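Local coordinates for protein PTHB1 (Homo sapiens, PDB 4YD8) that is a subunit of the BBSome, a coat complex thought to sort specific membrane proteins to primary cilia, and begins with the seven-bladed beta-propeller described here, at residues A[203-208]-A[242-247]; A[246-251]-A[267-272]. One frame throughout, in Å; residues are numbered along the deposited sequence. Where two conformers were deposited one is given.

Interaction 1. Residues A[203-208]-A[242-247]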
# COMPACT_ATOMS: atom_id res chain seq x y z
N CYS A 203 -1.17 -15.30 -16.94
CA CYS A 203 -0.56 -15.40 -18.26
C CYS A 203 0.08 -14.05 -18.65
O CYS A 203 0.30 -13.76 -19.82
CB CYS A 203 -1.58 -15.88 -19.31
SG CYS A 203 -3.01 -14.83 -19.53
N GLN A 204 0.38 -13.26 -17.62
CA GLN A 204 1.30 -12.11 -17.72
C GLN A 204 0.70 -10.93 -18.49
O GLN A 204 1.42 -10.16 -19.13
CB GLN A 204 2.64 -12.58 -18.33
CG GLN A 204 3.23 -13.79 -17.57
CD GLN A 204 4.53 -14.33 -18.14
OE1 GLN A 204 4.78 -14.31 -19.35
NE2 GLN A 204 5.37 -14.85 -17.25
N GLN A 205 -0.61 -10.79 -18.40
CA GLN A 205 -1.34 -9.67 -18.99
C GLN A 205 -1.73 -8.65 -17.94
O GLN A 205 -2.44 -8.99 -16.99
CB GLN A 205 -2.61 -10.16 -19.68
CG GLN A 205 -2.40 -11.21 -20.73
CD GLN A 205 -2.52 -10.64 -22.12
OE1 GLN A 205 -1.53 -10.23 -22.73
NE2 GLN A 205 -3.75 -10.60 -22.63
N VAL A 206 -1.30 -7.41 -18.11
CA VAL A 206 -1.89 -6.31 -17.37
C VAL A 206 -3.27 -6.06 -17.94
O VAL A 206 -3.42 -5.91 -19.14
CB VAL A 206 -1.04 -5.02 -17.45
CG1 VAL A 206 -1.69 -3.91 -16.62
CG2 VAL A 206 0.37 -5.27 -16.93
N GLU A 207 -4.29 -6.01 -17.09
CA GLU A 207 -5.67 -5.87 -17.54
C GLU A 207 -6.37 -4.72 -16.84
O GLU A 207 -6.18 -4.52 -15.65
CB GLU A 207 -6.44 -7.16 -17.29
CG GLU A 207 -5.78 -8.38 -17.88
CD GLU A 207 -6.57 -9.64 -17.67
OE1 GLU A 207 -7.39 -9.68 -16.72
OE2 GLU A 207 -6.40 -10.60 -18.46
N SER A 208 -7.16 -3.97 -17.60
CA SER A 208 -7.91 -2.85 -17.04
C SER A 208 -9.40 -3.08 -17.29
O SER A 208 -9.81 -3.29 -18.43
CB SER A 208 -7.46 -1.53 -17.66
OG SER A 208 -8.18 -0.43 -17.14
N THR A 242 -5.62 -4.56 -22.53
CA THR A 242 -4.69 -5.51 -21.95
C THR A 242 -3.28 -5.25 -22.52
O THR A 242 -3.14 -4.72 -23.62
CB THR A 242 -5.15 -6.96 -22.21
OG1 THR A 242 -4.41 -7.88 -21.40
CG2 THR A 242 -5.03 -7.34 -23.68
N LEU A 243 -2.26 -5.59 -21.74
CA LEU A 243 -0.87 -5.42 -22.16
C LEU A 243 -0.08 -6.64 -21.70
O LEU A 243 -0.02 -6.94 -20.51
CB LEU A 243 -0.24 -4.14 -21.59
CG LEU A 243 1.24 -3.91 -21.92
CD1 LEU A 243 1.44 -3.52 -23.37
CD2 LEU A 243 1.88 -2.89 -20.99
N ASN A 244 0.53 -7.36 -22.64
CA ASN A 244 1.38 -8.46 -22.23
C ASN A 244 2.75 -7.95 -21.84
O ASN A 244 3.45 -7.38 -22.67
CB ASN A 244 1.52 -9.51 -23.32
CG ASN A 244 2.09 -10.80 -22.79
OD1 ASN A 244 3.25 -10.85 -22.38
ND2 ASN A 244 1.27 -11.84 -22.74
N ILE A 245 3.13 -8.15 -20.58
CA ILE A 245 4.43 -7.68 -20.11
C ILE A 245 5.47 -8.80 -20.02
O ILE A 245 6.62 -8.56 -19.62
CB ILE A 245 4.32 -7.02 -18.73
CG1 ILE A 245 3.65 -7.96 -17.73
CG2 ILE A 245 3.50 -5.74 -18.84
CD1 ILE A 245 3.77 -7.49 -16.29
N GLY A 246 5.07 -10.02 -20.36
CA GLY A 246 5.99 -11.13 -20.52
C GLY A 246 6.65 -11.66 -19.25
O GLY A 246 7.64 -12.38 -19.33
N GLU A 247 6.09 -11.32 -18.10
CA GLU A 247 6.62 -11.78 -16.82
C GLU A 247 5.55 -11.64 -15.76
O GLU A 247 4.57 -10.93 -15.97
CB GLU A 247 7.86 -10.96 -16.41
CG GLU A 247 7.55 -9.50 -16.14
CD GLU A 247 8.80 -8.65 -16.05
OE1 GLU A 247 9.46 -8.43 -17.10
OE2 GLU A 247 9.15 -8.23 -14.93
O HOH W 1 3.42 -13.67 -21.82
O HOH W 2 -5.66 -10.41 -21.08
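The carbonyl oxygen V206 O is approached by several groups of the neighbouring strand: L243 N donates to it in the carbonyl plane at 2.9 Å, and the CA-H of T242 also turns toward it. V206 and L243 thus form a hydrogen-bonded antiparallel pair joining the third strand of a propeller blade to its fourth, edge strand; V206 N donates in turn to L243 O (2.8 Å). Beyond the last bridge, the link continues as I245 N donates to Q204 O, and I245 CG2 packs against V206 CG2 at 3.7 Å.

The face away from the V206 and L243 side chains carries Q205, E207, T242 and N244. Bent at chi2 (-105°), the Q205 chain sends its amide over toward strand 241-244, where OE1 accepts a bond from N244 ND2 (3.2 Å); the donor stands above the carbonyl plane, the two amides being turned 51° apart. Cutting Q205 back to an alanine would probably leave N244 ND2 without this acceptor and the N244 amide freer to turn.

Further along, a water donates both to Q204 OE1 and to N244 OD1. The extended Q204 chain lies over the backbone at E247, bringing Q204 NE2 to 3.3 Å from E247 CA.

Interaction 2. Residues A[246-251]-A[267-272]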
# COMPACT_ATOMS: atom_id res chain seq x y z
N GLY A 246 5.07 -10.02 -20.36
CA GLY A 246 5.99 -11.13 -20.52
C GLY A 246 6.65 -11.66 -19.25
O GLY A 246 7.64 -12.38 -19.33
N GLU A 247 6.09 -11.32 -18.10
CA GLU A 247 6.62 -11.78 -16.82
C GLU A 247 5.55 -11.64 -15.76
O GLU A 247 4.57 -10.93 -15.97
CB GLU A 247 7.86 -10.96 -16.41
CG GLU A 247 7.55 -9.50 -16.14
CD GLU A 247 8.80 -8.65 -16.05
OE1 GLU A 247 9.46 -8.43 -17.10
OE2 GLU A 247 9.15 -8.23 -14.93
N GLN A 248 5.75 -12.28 -14.61
CA GLN A 248 4.80 -12.15 -13.50
C GLN A 248 4.98 -10.79 -12.82
O GLN A 248 6.11 -10.29 -12.69
CB GLN A 248 4.98 -13.28 -12.49
CG GLN A 248 4.76 -14.68 -13.07
CD GLN A 248 3.33 -14.92 -13.55
OE1 GLN A 248 2.36 -14.45 -12.94
NE2 GLN A 248 3.19 -15.67 -14.64
N ALA A 249 3.87 -10.20 -12.39
CA ALA A 249 3.92 -8.94 -11.64
C ALA A 249 3.94 -9.16 -10.14
O ALA A 249 3.24 -10.02 -9.61
CB ALA A 249 2.74 -8.06 -12.02
N LEU A 250 4.75 -8.36 -9.44
CA LEU A 250 4.78 -8.36 -7.98
C LEU A 250 3.77 -7.37 -7.39
O LEU A 250 3.16 -7.63 -6.35
CB LEU A 250 6.18 -8.01 -7.48
CG LEU A 250 7.30 -9.02 -7.76
CD1 LEU A 250 8.64 -8.49 -7.25
CD2 LEU A 250 6.98 -10.36 -7.11
N ASP A 251 3.61 -6.23 -8.05
CA ASP A 251 2.79 -5.16 -7.49
C ASP A 251 2.37 -4.20 -8.59
O ASP A 251 3.01 -4.13 -9.65
CB ASP A 251 3.58 -4.42 -6.38
CG ASP A 251 2.68 -3.66 -5.42
OD1 ASP A 251 1.44 -3.82 -5.52
OD2 ASP A 251 3.21 -2.92 -4.54
N LEU A 267 5.47 -3.35 -11.00
CA LEU A 267 6.71 -4.00 -10.59
C LEU A 267 6.70 -5.45 -11.03
O LEU A 267 6.00 -6.26 -10.44
CB LEU A 267 6.90 -3.93 -9.08
CG LEU A 267 8.24 -4.51 -8.60
CD1 LEU A 267 9.42 -3.66 -9.13
CD2 LEU A 267 8.29 -4.59 -7.06
N GLY A 268 7.49 -5.78 -12.05
CA GLY A 268 7.59 -7.15 -12.51
C GLY A 268 8.76 -7.85 -11.84
O GLY A 268 9.54 -7.22 -11.13
N GLU A 269 8.89 -9.15 -12.05
CA GLU A 269 10.01 -9.91 -11.51
C GLU A 269 11.32 -9.50 -12.17
O GLU A 269 12.39 -9.66 -11.58
CB GLU A 269 9.78 -11.42 -11.70
CG GLU A 269 8.64 -11.98 -10.86
CD GLU A 269 8.50 -13.49 -11.01
OE1 GLU A 269 8.99 -14.05 -12.01
OE2 GLU A 269 7.91 -14.12 -10.11
N ARG A 270 11.24 -8.99 -13.40
CA ARG A 270 12.46 -8.68 -14.17
C ARG A 270 12.54 -7.22 -14.63
O ARG A 270 13.62 -6.72 -14.96
CB ARG A 270 12.55 -9.58 -15.40
CG ARG A 270 12.59 -11.07 -15.12
CD ARG A 270 12.91 -11.86 -16.40
NE ARG A 270 11.72 -12.28 -17.14
CZ ARG A 270 10.90 -13.26 -16.75
NH1 ARG A 270 11.13 -13.92 -15.62
NH2 ARG A 270 9.84 -13.59 -17.49
N ASN A 271 11.39 -6.57 -14.70
CA ASN A 271 11.31 -5.22 -15.24
C ASN A 271 10.38 -4.36 -14.42
O ASN A 271 9.51 -4.84 -13.70
CB ASN A 271 10.83 -5.24 -16.70
CG ASN A 271 11.82 -5.91 -17.64
OD1 ASN A 271 12.67 -5.25 -18.23
ND2 ASN A 271 11.70 -7.22 -17.80
N PHE A 272 10.58 -3.06 -14.56
CA PHE A 272 9.73 -2.08 -13.93
C PHE A 272 9.09 -1.28 -15.08
O PHE A 272 9.79 -0.86 -16.01
CB PHE A 272 10.62 -1.26 -12.97
CG PHE A 272 10.17 0.13 -12.69
CD1 PHE A 272 8.97 0.37 -12.05
CD2 PHE A 272 11.02 1.20 -12.93
CE1 PHE A 272 8.59 1.67 -11.74
CE2 PHE A 272 10.66 2.48 -12.61
CZ PHE A 272 9.44 2.73 -12.02
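The carboxylate of E247 receives three hydrogen bonds from the turn after strand 263-268 and the start of strand 271-275, the second and third strands of a four-stranded propeller blade. E247 OE2 takes two of them: R270 N at 2.7 Å, from above the carboxylate plane, and N271 N at 2.8 Å, on the syn lone pair. E247 OE1 uses its own syn lone pair for N271 ND2 (2.6 Å), so the backbone and side chain of one asparagine engage both oxygens. With chi1 at 66°, E247 CG lies between the backbone N and the carbonyl carbon, and the extended chain beyond it reaches the turn. Such donors would be expected to favour the ionised carboxylate. Glycine suits position 268, because a CB there would collide with E247 OE2.

Backbone bonds form the second group. E269 N donates to Q248 O nearly in line with the carbonyl bond. Further along, L250 and D251 both face L267 in a classic beta bulge: L267 O accepts a 2.6 Å bond from L250 N and a weak one from D251 N, while L267 N donates to D251 O (2.9 Å).

Apolar contact joins L250 and L267 at the bulge, where L250 CD1, in the conformer described, approaches L267 CD2 at 3.9 Å; P291 of the following blade touches both leucines.

The R270 guanidinium supplies the last kind of contact. Bent at chi3 (-92°), the R270 chain turns the group back so that E247 CB lies over one face, offset toward the rim, and G246 O sits at the edge. E247 OE1 lies well out of the guanidinium plane and beyond salt-bridge distance, so any attraction is probably one of charge alone, with no N-H directed at the oxygen. The bond that R270 NH2 does make, to G246 O at 3.1 Å, is weak.

How the interactions relate
Interactions 1 and 2 show how successive propeller blades are joined by a short connection. Along the chain the order is 203-208, 242-247, 246-251, 267-272, and G246 and E247 belong to both contacts, whose centres lie about 10 Å apart. Interaction 1 pairs the last two strands of one blade; the chain then passes through the shared residues, where interaction 2 begins, into strand 249-255, the first of the next blade. The two meet directly where Q204 CG packs at 3.5 Å against Q248 NE2, whose hydrogen bond goes to S202 O. Between the blades, V206 and L243 touch L275, and I245 touches F273, both on strand 271-275, so connection and interblade packing lie together.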